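Long-range contacts in putative uncharacterized protein gbs1890 (Streptococcus agalactiae NEM316, PDB 4TKZ), which probably passes phosphoryl groups along the sugar phosphotransferase system as a cytoplasmic EIIA component of the mannose/fructose type: residues I6-N11 / L61-G66; D14-S19 / S89-S94; S18-I23 / M95-V100; V31-I36 / V46-E51; F55-V60 / D82-V87. One frame throughout, in Å; residues are numbered along the deposited sequence.

Interaction 1. Residues I6-N11 / L61-G66; sequences IVAHGN and LTDLLG
Ile6 and Leu61, then Val7 and Thr62, pair as parallel neighbours at the C-terminal ends of strands 3-9 and 57-62, with Val7 N bonded to Leu61 O at 3.0 Å and a weak return bond from Asp63 N to Val7 O. Ile6 and Leu61 put their side chains on one face of the sheet, Val7 and Thr62 on the other. Beyond the last pair the side chain of Asp63 takes over. With CG held between its backbone N and carbonyl carbon (chi1 52°), its carboxylate turns back across the gap to Ala8 and His9. OD2 accepts two bonds: the backbone N of His9 reaches it at 3.0 Å from above the carboxylate plane, and ND1 of the same residue at 2.6 Å through the syn lone pair. OD2 lies in the imidazole plane, while ring and carboxylate planes are 32° apart. The backbone bond steadies OD2 and the ND1 bond fixes the ring's rotation. This matches type-4 EIIA domains, where a histidine at the end of the first strand is phosphorylated, so His9 probably carries the phosphoryl group here. Ala8 CB packs on Asp63 CG at 3.6 Å. Helix 12-24 covers Ile6 and Ala8, helix 68-76 covers Val7 and Thr62, and Phe35 of strand 30-35 meets the His9 ring, close to Leu22 of the second subunit.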
# COMPACT_ATOMS: atom_id res chain seq x y z
N ILE A 6 -4.71 -4.22 10.26
CA ILE A 6 -3.98 -3.23 9.49
C ILE A 6 -3.73 -1.98 10.31
O ILE A 6 -4.68 -1.31 10.75
CB ILE A 6 -4.78 -2.84 8.23
CG1 ILE A 6 -5.10 -4.07 7.38
CG2 ILE A 6 -4.01 -1.82 7.39
CD1 ILE A 6 -6.05 -3.77 6.21
N VAL A 7 -2.46 -1.66 10.53
CA VAL A 7 -2.09 -0.45 11.26
C VAL A 7 -1.24 0.44 10.37
O VAL A 7 -0.18 0.01 9.90
CB VAL A 7 -1.30 -0.77 12.54
CG1 VAL A 7 -1.30 0.44 13.46
CG2 VAL A 7 -1.89 -1.98 13.23
N ALA A 8 -1.68 1.67 10.13
CA ALA A 8 -0.93 2.56 9.25
C ALA A 8 -1.24 4.03 9.51
O ALA A 8 -2.25 4.37 10.12
CB ALA A 8 -1.19 2.20 7.78
N HIS A 9 -0.34 4.89 9.03
CA HIS A 9 -0.46 6.34 9.17
C HIS A 9 -1.69 6.91 8.45
O HIS A 9 -2.01 6.51 7.33
CB HIS A 9 0.79 7.01 8.59
CG HIS A 9 2.04 6.77 9.39
ND1 HIS A 9 2.83 5.65 9.24
CD2 HIS A 9 2.64 7.53 10.34
CE1 HIS A 9 3.85 5.72 10.07
NE2 HIS A 9 3.77 6.85 10.75
N GLY A 10 -2.33 7.88 9.09
CA GLY A 10 -3.51 8.51 8.53
C GLY A 10 -4.66 7.53 8.40
O GLY A 10 -4.80 6.63 9.23
N ASN A 11 -5.49 7.72 7.37
CA ASN A 11 -6.58 6.81 7.10
C ASN A 11 -6.25 5.81 5.98
O ASN A 11 -7.15 5.32 5.31
CB ASN A 11 -7.87 7.59 6.82
CG ASN A 11 -8.38 8.33 8.06
OD1 ASN A 11 -8.17 9.53 8.20
ND2 ASN A 11 -9.02 7.60 8.96
N LEU A 61 -0.53 -6.16 9.52
CA LEU A 61 0.05 -5.57 8.33
C LEU A 61 0.25 -4.08 8.54
O LEU A 61 -0.70 -3.34 8.77
CB LEU A 61 -0.87 -5.83 7.13
CG LEU A 61 -1.25 -7.31 7.01
CD1 LEU A 61 -2.19 -7.51 5.82
CD2 LEU A 61 0.01 -8.15 6.86
N THR A 62 1.49 -3.62 8.48
CA THR A 62 1.77 -2.21 8.75
C THR A 62 2.42 -1.54 7.59
O THR A 62 3.04 -2.20 6.76
CB THR A 62 2.69 -2.03 9.96
OG1 THR A 62 4.02 -2.48 9.63
CG2 THR A 62 2.16 -2.82 11.15
N ASP A 63 2.33 -0.22 7.55
CA ASP A 63 2.73 0.49 6.34
C ASP A 63 4.23 0.54 6.11
O ASP A 63 4.71 0.23 5.02
CB ASP A 63 2.10 1.89 6.25
CG ASP A 63 2.32 2.73 7.49
OD1 ASP A 63 2.84 2.24 8.51
OD2 ASP A 63 1.95 3.92 7.44
N LEU A 64 4.97 0.91 7.15
CA LEU A 64 6.30 1.43 6.95
C LEU A 64 7.25 0.95 8.04
O LEU A 64 6.99 1.14 9.22
CB LEU A 64 6.22 2.96 6.95
CG LEU A 64 7.33 3.79 6.33
CD1 LEU A 64 7.56 3.41 4.87
CD2 LEU A 64 6.96 5.26 6.46
N LEU A 65 8.35 0.32 7.62
CA LEU A 65 9.38 -0.14 8.53
C LEU A 65 9.92 0.99 9.39
O LEU A 65 10.36 2.02 8.87
CB LEU A 65 10.53 -0.78 7.76
CG LEU A 65 11.71 -1.27 8.60
CD1 LEU A 65 11.27 -2.44 9.46
CD2 LEU A 65 12.88 -1.65 7.72
N GLY A 66 9.89 0.79 10.70
CA GLY A 66 10.47 1.77 11.61
C GLY A 66 9.50 2.86 12.00
O GLY A 66 9.84 3.73 12.80

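Interaction 2. Residues D14-S19 / S89-S94; sequences DGILSS and SGLNLS
Ile16 and Leu91 meet tip to tip, the CD1 methyl of the isoleucine standing 3.9 Å from CG of the leucine and close to both of its methyls. This apolar packing carries the contact. Ile16 reaches that far because CG1 lies opposite its backbone N (chi1 -162°) and the chain stays extended to CD1. The same methyl also rests near the backbone, 3.9 Å from Asn92 O. Leu93 and Ile16 slide past each other in opposite directions, with CD1 of the leucine 4.1 Å from Ile16 CG1. One turn further along the helix, Ser19 offers its CB to the fork of Leu93, at 3.9 Å from CD1.

Polar groups serve other partners. Asn92 OD1 caps the start of helix 93-102 by accepting from Met95 N. Ser19 OG bonds to His9 O of the second subunit, so this serine turns carbon to Leu93 and oxygen to the dimer interface. The contact joins helix 12-24 to the turn leading from strand 84-89 into helix 93-102, over the sheet face formed by Ile6 of strand 3-9 and Leu61 of strand 57-62.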
# COMPACT_ATOMS: atom_id res chain seq x y z
N ASP A 14 -8.25 2.63 6.41
CA ASP A 14 -9.60 2.73 5.86
C ASP A 14 -9.59 2.66 4.35
O ASP A 14 -10.47 2.05 3.75
CB ASP A 14 -10.26 4.04 6.27
CG ASP A 14 -10.72 4.04 7.70
OD1 ASP A 14 -10.90 2.95 8.27
OD2 ASP A 14 -10.91 5.15 8.24
N GLY A 15 -8.60 3.31 3.75
CA GLY A 15 -8.52 3.38 2.30
C GLY A 15 -8.22 2.03 1.68
O GLY A 15 -8.85 1.65 0.69
N ILE A 16 -7.25 1.30 2.22
CA ILE A 16 -6.92 -0.01 1.65
C ILE A 16 -8.03 -1.03 1.95
O ILE A 16 -8.28 -1.93 1.15
CB ILE A 16 -5.52 -0.52 2.08
CG1 ILE A 16 -5.05 -1.63 1.12
CG2 ILE A 16 -5.51 -1.01 3.52
CD1 ILE A 16 -3.59 -1.97 1.29
N LEU A 17 -8.71 -0.85 3.08
CA LEU A 17 -9.88 -1.68 3.38
C LEU A 17 -11.02 -1.43 2.39
O LEU A 17 -11.77 -2.36 2.05
CB LEU A 17 -10.37 -1.45 4.82
CG LEU A 17 -9.52 -2.14 5.88
CD1 LEU A 17 -9.94 -1.67 7.27
CD2 LEU A 17 -9.65 -3.65 5.74
N SER A 18 -11.14 -0.20 1.91
CA SER A 18 -12.14 0.10 0.88
C SER A 18 -11.80 -0.58 -0.44
O SER A 18 -12.69 -0.90 -1.22
CB SER A 18 -12.33 1.61 0.69
OG SER A 18 -11.26 2.18 -0.03
N SER A 19 -10.50 -0.81 -0.69
CA SER A 19 -10.08 -1.54 -1.89
C SER A 19 -10.55 -2.99 -1.80
O SER A 19 -11.12 -3.54 -2.74
CB SER A 19 -8.56 -1.51 -2.04
OG SER A 19 -8.08 -0.18 -2.10
N SER A 89 5.94 -5.14 7.59
CA SER A 89 5.91 -3.80 7.01
C SER A 89 5.78 -3.94 5.49
O SER A 89 5.85 -5.05 4.96
CB SER A 89 7.18 -3.03 7.34
OG SER A 89 8.32 -3.67 6.81
N GLY A 90 5.59 -2.81 4.80
CA GLY A 90 5.57 -2.79 3.34
C GLY A 90 4.21 -3.05 2.73
O GLY A 90 4.11 -3.43 1.56
N LEU A 91 3.16 -2.84 3.52
CA LEU A 91 1.80 -3.20 3.13
C LEU A 91 1.40 -2.66 1.76
O LEU A 91 1.45 -1.45 1.53
CB LEU A 91 0.80 -2.69 4.18
CG LEU A 91 -0.69 -2.74 3.80
CD1 LEU A 91 -1.13 -4.17 3.54
CD2 LEU A 91 -1.53 -2.10 4.89
N ASN A 92 1.05 -3.57 0.86
CA ASN A 92 0.44 -3.22 -0.43
C ASN A 92 -0.84 -4.02 -0.63
O ASN A 92 -1.17 -4.85 0.20
CB ASN A 92 1.42 -3.32 -1.62
CG ASN A 92 2.04 -4.70 -1.77
OD1 ASN A 92 1.48 -5.70 -1.34
ND2 ASN A 92 3.21 -4.75 -2.42
N LEU A 93 -1.59 -3.79 -1.71
CA LEU A 93 -2.85 -4.52 -1.82
C LEU A 93 -2.61 -6.01 -2.05
O LEU A 93 -3.42 -6.84 -1.64
CB LEU A 93 -3.78 -3.91 -2.89
CG LEU A 93 -5.21 -4.45 -3.03
CD1 LEU A 93 -5.97 -4.42 -1.72
CD2 LEU A 93 -6.00 -3.67 -4.10
N SER A 94 -1.48 -6.35 -2.67
CA SER A 94 -1.11 -7.75 -2.88
C SER A 94 -0.97 -8.47 -1.54
O SER A 94 -1.44 -9.61 -1.39
CB SER A 94 0.23 -7.84 -3.62
OG SER A 94 0.09 -7.48 -4.98

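Interaction 3. Residues S18-I23 / M95-V100; sequences SSLELI and MLMEAV
Leu20 is the main bump of this helix pair, its methyls lodged against Met97 and Val100 and its CB against Leu96. Its CG points opposite the backbone N (chi1 176°), which carries both methyls out toward helix 93-102. CD1 settles 3.7 Å from Met97 SD and 4.1 Å from Val100 CG2, the two lying in directions roughly at right angles, while CD2 also touches that valine methyl. Nearer the base, Leu20 CB receives the CD2 methyl of Leu96 at 4.2 Å.

Met97 leaves its helix beside the hollow, and bends at chi2 and chi3 fold the thioether back into it. The sulfur is thereby presented to Leu20, and the CE methyl closes the outer end of the groove at 3.9 Å from Ile23 CG2. Met97 crosses Leu20 and Ile23 obliquely, as Val100 does Leu20, in keeping with helices whose axes, taken over these short segments, come within 10.8 Å and cross at -54°.

Behind Leu96 and Val100 stands Ile4 of strand 3-9, so the inner part of the contact is continuous with the core, whereas Ile23 lies at the exposed margin and a glycerol sits beside Met97. No hydrogen bond or charge pair joins the two segments: their cohesion comes from fitted hydrocarbon and a polarisable sulfur, which depends on shape and on exclusion of water.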
# COMPACT_ATOMS: atom_id res chain seq x y z
N SER A 18 -11.14 -0.20 1.91
CA SER A 18 -12.14 0.10 0.88
C SER A 18 -11.80 -0.58 -0.44
O SER A 18 -12.69 -0.90 -1.22
CB SER A 18 -12.33 1.61 0.69
OG SER A 18 -11.26 2.18 -0.03
N SER A 19 -10.50 -0.81 -0.69
CA SER A 19 -10.08 -1.54 -1.89
C SER A 19 -10.55 -2.99 -1.80
O SER A 19 -11.12 -3.54 -2.74
CB SER A 19 -8.56 -1.51 -2.04
OG SER A 19 -8.08 -0.18 -2.10
N LEU A 20 -10.30 -3.59 -0.64
CA LEU A 20 -10.74 -4.95 -0.33
C LEU A 20 -12.26 -5.10 -0.43
O LEU A 20 -12.76 -6.09 -0.98
CB LEU A 20 -10.24 -5.33 1.07
CG LEU A 20 -10.65 -6.67 1.67
CD1 LEU A 20 -10.13 -7.83 0.83
CD2 LEU A 20 -10.15 -6.79 3.12
N GLU A 21 -13.00 -4.14 0.12
CA GLU A 21 -14.46 -4.19 0.11
C GLU A 21 -14.96 -4.20 -1.32
O GLU A 21 -15.87 -4.96 -1.67
CB GLU A 21 -15.03 -2.97 0.85
CG GLU A 21 -16.43 -2.53 0.42
CD GLU A 21 -17.54 -3.12 1.26
OE1 GLU A 21 -17.39 -4.26 1.76
OE2 GLU A 21 -18.58 -2.44 1.42
N LEU A 22 -14.36 -3.37 -2.16
CA LEU A 22 -14.76 -3.26 -3.56
C LEU A 22 -14.45 -4.53 -4.35
O LEU A 22 -15.25 -4.98 -5.17
CB LEU A 22 -14.07 -2.05 -4.23
CG LEU A 22 -14.42 -1.89 -5.71
CD1 LEU A 22 -15.91 -1.66 -5.86
CD2 LEU A 22 -13.63 -0.75 -6.35
N ILE A 23 -13.27 -5.09 -4.10
CA ILE A 23 -12.82 -6.27 -4.83
C ILE A 23 -13.51 -7.53 -4.30
O ILE A 23 -14.11 -8.28 -5.06
CB ILE A 23 -11.28 -6.42 -4.80
CG1 ILE A 23 -10.63 -5.31 -5.64
CG2 ILE A 23 -10.85 -7.78 -5.33
CD1 ILE A 23 -9.14 -5.15 -5.36
N MET A 95 -0.31 -7.82 -0.59
CA MET A 95 -0.11 -8.37 0.75
C MET A 95 -1.46 -8.66 1.38
O MET A 95 -1.70 -9.75 1.91
CB MET A 95 0.70 -7.39 1.60
CG MET A 95 1.12 -7.94 2.94
SD MET A 95 2.08 -6.74 3.86
CE MET A 95 3.66 -6.85 3.01
N LEU A 96 -2.37 -7.69 1.29
CA LEU A 96 -3.69 -7.82 1.90
C LEU A 96 -4.55 -8.88 1.23
O LEU A 96 -5.18 -9.71 1.90
CB LEU A 96 -4.43 -6.47 1.87
CG LEU A 96 -5.81 -6.45 2.52
CD1 LEU A 96 -5.79 -7.02 3.96
CD2 LEU A 96 -6.34 -5.02 2.52
N MET A 97 -4.58 -8.87 -0.10
CA MET A 97 -5.41 -9.84 -0.80
C MET A 97 -4.92 -11.26 -0.53
O MET A 97 -5.73 -12.17 -0.33
CB MET A 97 -5.44 -9.53 -2.30
CG MET A 97 -6.15 -8.22 -2.68
SD MET A 97 -7.83 -8.04 -2.02
CE MET A 97 -8.61 -9.50 -2.71
N GLU A 98 -3.61 -11.46 -0.50
CA GLU A 98 -3.07 -12.80 -0.26
C GLU A 98 -3.44 -13.31 1.12
O GLU A 98 -3.84 -14.47 1.28
CB GLU A 98 -1.55 -12.81 -0.41
CG GLU A 98 -0.98 -14.24 -0.51
CD GLU A 98 -1.44 -14.94 -1.79
OE1 GLU A 98 -0.87 -14.65 -2.85
OE2 GLU A 98 -2.37 -15.78 -1.73
N ALA A 99 -3.32 -12.45 2.12
CA ALA A 99 -3.65 -12.86 3.48
C ALA A 99 -5.12 -13.28 3.56
O ALA A 99 -5.45 -14.33 4.12
CB ALA A 99 -3.34 -11.74 4.48
N VAL A 100 -5.98 -12.46 2.97
CA VAL A 100 -7.42 -12.72 2.98
C VAL A 100 -7.77 -13.99 2.22
O VAL A 100 -8.49 -14.86 2.72
CB VAL A 100 -8.19 -11.53 2.39
CG1 VAL A 100 -9.65 -11.92 2.10
CG2 VAL A 100 -8.11 -10.32 3.31

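Interaction 4. Residues V31-I36 / V46-E51; sequences VGINFI and VALQRE
Ile33 sends its CD1 methyl from strand 30-35 onto the inner side of helix 41-52, where it meets Ala47, Leu48 and Glu51. Its CG1 lies beside the backbone N and opposite the carbonyl carbon (chi1 -60°), and the extended chi2 carries CD1 to 3.7 Å from Leu48 N. Ala47 CB rests against two branches of the isoleucine, CD1 at 3.8 Å and CG2 at 3.9 Å. Leu48 comes less close, its CD1 4.3 Å from the same Ile33 methyl.

One helical turn after Ala47, the side chain of Glu51 lies slantwise to that of Val31. A bend at chi2 (-66°) lays the carboxylate over the valine: OE1 is 3.6 Å from Val31 CG1 and nearly as near CG2. The CG methylene faces both strand residues, 4.2 Å from Ile33 CD1.

Strand and helix run almost antiparallel, their short-segment axes 172° apart in direction and 9.7 Å apart at closest approach, as in the alpha-to-beta packing of an open sheet. Leu48 continues inward to Ile5 and to helix 68-76. The chemistry divides along the helix: around Ala47 and Leu48 the side chains meet as hydrocarbon alone, while at Glu51 aliphatic carbon and a carboxylate share the surface, OE1 finding its charge partner in Lys3, whose ammonium probably eases placing that oxygen against valine methyls.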
# COMPACT_ATOMS: atom_id res chain seq x y z
N VAL A 31 -9.53 -5.93 10.64
CA VAL A 31 -9.76 -4.61 11.20
C VAL A 31 -8.65 -3.63 10.85
O VAL A 31 -7.50 -4.02 10.58
CB VAL A 31 -9.90 -4.66 12.75
CG1 VAL A 31 -10.95 -5.66 13.16
CG2 VAL A 31 -8.58 -5.02 13.37
N GLY A 32 -9.00 -2.35 10.88
CA GLY A 32 -8.01 -1.31 10.64
C GLY A 32 -7.86 -0.43 11.85
O GLY A 32 -8.85 -0.12 12.53
N ILE A 33 -6.63 -0.05 12.15
CA ILE A 33 -6.36 0.96 13.14
C ILE A 33 -5.73 2.16 12.44
O ILE A 33 -4.58 2.10 12.00
CB ILE A 33 -5.44 0.42 14.26
CG1 ILE A 33 -6.11 -0.77 14.95
CG2 ILE A 33 -5.12 1.50 15.26
CD1 ILE A 33 -5.28 -1.42 16.05
N ASN A 34 -6.49 3.24 12.33
CA ASN A 34 -6.00 4.44 11.67
C ASN A 34 -5.17 5.32 12.61
O ASN A 34 -5.70 5.90 13.55
CB ASN A 34 -7.18 5.25 11.11
CG ASN A 34 -8.01 4.45 10.10
OD1 ASN A 34 -7.63 4.31 8.95
ND2 ASN A 34 -9.16 3.95 10.55
N PHE A 35 -3.87 5.41 12.33
CA PHE A 35 -2.96 6.23 13.12
C PHE A 35 -3.02 7.66 12.61
O PHE A 35 -2.19 8.07 11.80
CB PHE A 35 -1.54 5.69 13.04
CG PHE A 35 -0.53 6.46 13.86
CD1 PHE A 35 -0.84 6.87 15.15
CD2 PHE A 35 0.72 6.75 13.34
CE1 PHE A 35 0.09 7.57 15.92
CE2 PHE A 35 1.66 7.44 14.10
CZ PHE A 35 1.35 7.86 15.40
N ILE A 36 -4.00 8.41 13.09
CA ILE A 36 -4.28 9.74 12.55
C ILE A 36 -3.59 10.83 13.36
O ILE A 36 -3.09 10.58 14.46
CB ILE A 36 -5.79 10.02 12.51
CG1 ILE A 36 -6.36 10.06 13.93
CG2 ILE A 36 -6.52 8.96 11.66
CD1 ILE A 36 -7.81 10.47 13.99
N VAL A 46 -2.87 0.79 22.73
CA VAL A 46 -4.13 0.48 23.41
C VAL A 46 -5.09 -0.17 22.43
O VAL A 46 -5.71 -1.19 22.74
CB VAL A 46 -4.77 1.76 23.99
CG1 VAL A 46 -6.23 1.51 24.36
CG2 VAL A 46 -4.01 2.20 25.24
N ALA A 47 -5.18 0.42 21.25
CA ALA A 47 -6.06 -0.11 20.22
C ALA A 47 -5.66 -1.53 19.82
O ALA A 47 -6.52 -2.42 19.71
CB ALA A 47 -6.07 0.80 19.01
N LEU A 48 -4.37 -1.75 19.61
CA LEU A 48 -3.90 -3.07 19.19
C LEU A 48 -4.17 -4.13 20.24
O LEU A 48 -4.68 -5.20 19.92
CB LEU A 48 -2.42 -3.04 18.80
CG LEU A 48 -1.85 -4.30 18.13
CD1 LEU A 48 -2.61 -4.64 16.83
CD2 LEU A 48 -0.37 -4.11 17.83
N GLN A 49 -3.83 -3.83 21.51
CA GLN A 49 -4.13 -4.74 22.61
C GLN A 49 -5.57 -5.18 22.59
O GLN A 49 -5.89 -6.36 22.72
CB GLN A 49 -3.87 -4.05 23.95
CG GLN A 49 -2.44 -3.81 24.32
CD GLN A 49 -2.36 -3.14 25.67
OE1 GLN A 49 -1.77 -2.06 25.82
NE2 GLN A 49 -2.97 -3.76 26.67
N ARG A 50 -6.47 -4.21 22.44
CA ARG A 50 -7.89 -4.49 22.41
C ARG A 50 -8.26 -5.47 21.28
O ARG A 50 -9.08 -6.37 21.47
CB ARG A 50 -8.68 -3.19 22.30
CG ARG A 50 -10.19 -3.37 22.32
CD ARG A 50 -10.91 -2.03 22.42
NE ARG A 50 -12.33 -2.16 22.08
CZ ARG A 50 -13.21 -1.17 22.12
NH1 ARG A 50 -12.82 0.05 22.48
NH2 ARG A 50 -14.48 -1.39 21.80
N GLU A 51 -7.63 -5.30 20.12
CA GLU A 51 -7.97 -6.15 18.98
C GLU A 51 -7.45 -7.58 19.12
O GLU A 51 -7.98 -8.49 18.49
CB GLU A 51 -7.49 -5.53 17.66
CG GLU A 51 -8.12 -4.18 17.33
CD GLU A 51 -9.62 -4.28 17.05
OE1 GLU A 51 -10.11 -5.38 16.69
OE2 GLU A 51 -10.32 -3.26 17.21

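Interaction 5. Residues F55-V60 / D82-V87; sequences FKEILV and DKKIKV
Lys83 leans across the gap to the backbone of Phe55, and from CG outward its side chain follows that carbonyl. CB stands 4.0 Å from Lys56 O; CG, CD and CE then pass Phe55 O in turn, CD also lying 4.2 Å from Ile58 CD1. The chain is extended until chi4 (-55°), where a final bend sets NZ onto Phe55 O at 2.7 Å, tilted 32° from the carbonyl plane. Val52 O and Ile53 O also accept from this ammonium, which thus gathers carbonyls at and just beyond the C-terminal end of helix 41-52.

Beyond it the strands pair in parallel from Glu57 with Lys84 to Val60 with Val87. Four backbone bonds alternate between them. The first, from Lys84 N to Lys56 O, is a short 2.6 Å; Ile58 N to Lys84 O, Lys86 N to Ile58 O and Val60 N to Lys86 O follow.

On one face Ile58, Ile85 and Val60 lie side by side, with Ile58 CD1 3.9 Å from Ile85 CG1 and Val60 CG2 equally near Ile85 CG2. On the other, Glu57 runs alongside Lys84 and sets OE1 3.3 Å from its CB; the charged ends stay apart, and OE1 bonds to Val109 N. Leu59 CD1 packs on Lys86 CB at 3.8 Å.

These are the two strands of a beta-alpha-beta unit whose helix 68-76 covers Val60 and Val87, while helix 110-122 touches Leu59 and Lys86. Strand 3-9 borders strand 57-62 on its other edge, and the second subunit bonds to the backbone of Val87.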
# COMPACT_ATOMS: atom_id res chain seq x y z
N PHE A 55 -7.76 -13.48 20.36
CA PHE A 55 -7.24 -14.16 19.18
C PHE A 55 -5.85 -14.76 19.41
O PHE A 55 -5.04 -14.20 20.15
CB PHE A 55 -7.29 -13.23 17.96
CG PHE A 55 -8.68 -12.84 17.56
CD1 PHE A 55 -9.32 -11.75 18.16
CD2 PHE A 55 -9.37 -13.56 16.59
CE1 PHE A 55 -10.59 -11.40 17.82
CE2 PHE A 55 -10.66 -13.20 16.23
CZ PHE A 55 -11.27 -12.11 16.84
N LYS A 56 -5.60 -15.92 18.80
CA LYS A 56 -4.37 -16.66 19.04
C LYS A 56 -3.42 -16.56 17.85
O LYS A 56 -2.19 -16.59 18.02
CB LYS A 56 -4.73 -18.12 19.34
CG LYS A 56 -3.56 -19.09 19.42
CD LYS A 56 -4.09 -20.51 19.63
CE LYS A 56 -2.98 -21.56 19.59
NZ LYS A 56 -3.54 -22.94 19.65
N GLU A 57 -4.00 -16.45 16.66
CA GLU A 57 -3.24 -16.37 15.41
C GLU A 57 -3.56 -15.04 14.74
O GLU A 57 -4.69 -14.82 14.30
CB GLU A 57 -3.64 -17.52 14.48
CG GLU A 57 -3.51 -18.90 15.12
CD GLU A 57 -2.07 -19.38 15.20
OE1 GLU A 57 -1.19 -18.74 14.59
OE2 GLU A 57 -1.83 -20.41 15.87
N ILE A 58 -2.57 -14.15 14.68
CA ILE A 58 -2.80 -12.76 14.27
C ILE A 58 -1.75 -12.26 13.28
O ILE A 58 -0.54 -12.36 13.53
CB ILE A 58 -2.83 -11.82 15.49
CG1 ILE A 58 -3.99 -12.19 16.42
CG2 ILE A 58 -2.97 -10.36 15.07
CD1 ILE A 58 -3.62 -12.14 17.89
N LEU A 59 -2.22 -11.74 12.15
CA LEU A 59 -1.30 -11.15 11.20
C LEU A 59 -1.50 -9.64 11.20
O LEU A 59 -2.59 -9.16 10.91
CB LEU A 59 -1.53 -11.74 9.80
CG LEU A 59 -0.66 -11.15 8.68
CD1 LEU A 59 0.83 -11.33 8.95
CD2 LEU A 59 -1.04 -11.75 7.34
N VAL A 60 -0.44 -8.91 11.53
CA VAL A 60 -0.50 -7.46 11.55
C VAL A 60 0.23 -6.86 10.36
O VAL A 60 1.45 -7.03 10.18
CB VAL A 60 0.11 -6.87 12.83
CG1 VAL A 60 -0.07 -5.36 12.82
CG2 VAL A 60 -0.54 -7.48 14.08
N ASP A 82 1.30 -17.29 24.44
CA ASP A 82 0.63 -18.28 23.60
C ASP A 82 -0.06 -17.71 22.36
O ASP A 82 -0.70 -18.45 21.62
CB ASP A 82 -0.36 -19.11 24.42
CG ASP A 82 0.35 -20.08 25.34
OD1 ASP A 82 1.24 -20.81 24.86
OD2 ASP A 82 0.02 -20.09 26.55
N LYS A 83 0.07 -16.41 22.13
CA LYS A 83 -0.41 -15.82 20.89
C LYS A 83 0.68 -15.90 19.84
O LYS A 83 1.86 -15.75 20.14
CB LYS A 83 -0.81 -14.36 21.08
CG LYS A 83 -2.01 -14.15 22.00
CD LYS A 83 -2.47 -12.70 21.93
CE LYS A 83 -3.59 -12.43 22.90
NZ LYS A 83 -4.73 -13.37 22.71
N LYS A 84 0.27 -16.15 18.60
CA LYS A 84 1.18 -16.06 17.47
C LYS A 84 0.87 -14.78 16.70
O LYS A 84 -0.16 -14.68 16.05
CB LYS A 84 1.05 -17.30 16.58
CG LYS A 84 1.59 -18.57 17.22
CD LYS A 84 3.11 -18.51 17.36
CE LYS A 84 3.62 -19.52 18.38
NZ LYS A 84 3.43 -19.06 19.78
N ILE A 85 1.74 -13.79 16.82
CA ILE A 85 1.53 -12.50 16.17
C ILE A 85 2.66 -12.22 15.19
O ILE A 85 3.81 -12.06 15.60
CB ILE A 85 1.42 -11.36 17.19
CG1 ILE A 85 0.28 -11.62 18.18
CG2 ILE A 85 1.22 -10.03 16.48
CD1 ILE A 85 0.27 -10.71 19.41
N LYS A 86 2.33 -12.19 13.90
CA LYS A 86 3.30 -11.83 12.88
C LYS A 86 3.10 -10.37 12.50
O LYS A 86 1.98 -9.90 12.34
CB LYS A 86 3.12 -12.73 11.64
CG LYS A 86 3.60 -14.16 11.85
CD LYS A 86 5.12 -14.21 11.98
CE LYS A 86 5.66 -15.62 11.79
NZ LYS A 86 7.04 -15.80 12.33
N VAL A 87 4.21 -9.65 12.36
CA VAL A 87 4.17 -8.23 12.03
C VAL A 87 4.95 -7.96 10.76
O VAL A 87 6.17 -8.16 10.72
CB VAL A 87 4.77 -7.38 13.17
CG1 VAL A 87 4.72 -5.89 12.83
CG2 VAL A 87 4.03 -7.66 14.49

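From the N terminus, strand 3-9 is closed against strand 57-62 by interaction 1, and that loop contains interaction 4, where helix 41-52 folds back on strand 30-35. Interactions 2 and 3 both start on helix 12-24, share Ser18 and Ser19, and close the longest loops, to the start and body of helix 93-102; each crosses interaction 1 and encloses interactions 4 and 5. Interaction 5, which follows interaction 4 in series and crosses interaction 1, adds strand 84-89 to the sheet. Interactions 1, 4 and 5 thus involve all four parallel strands, in the order 30-35, 3-9, 57-62, 84-89, and interactions 2 and 3 join two helices over one face.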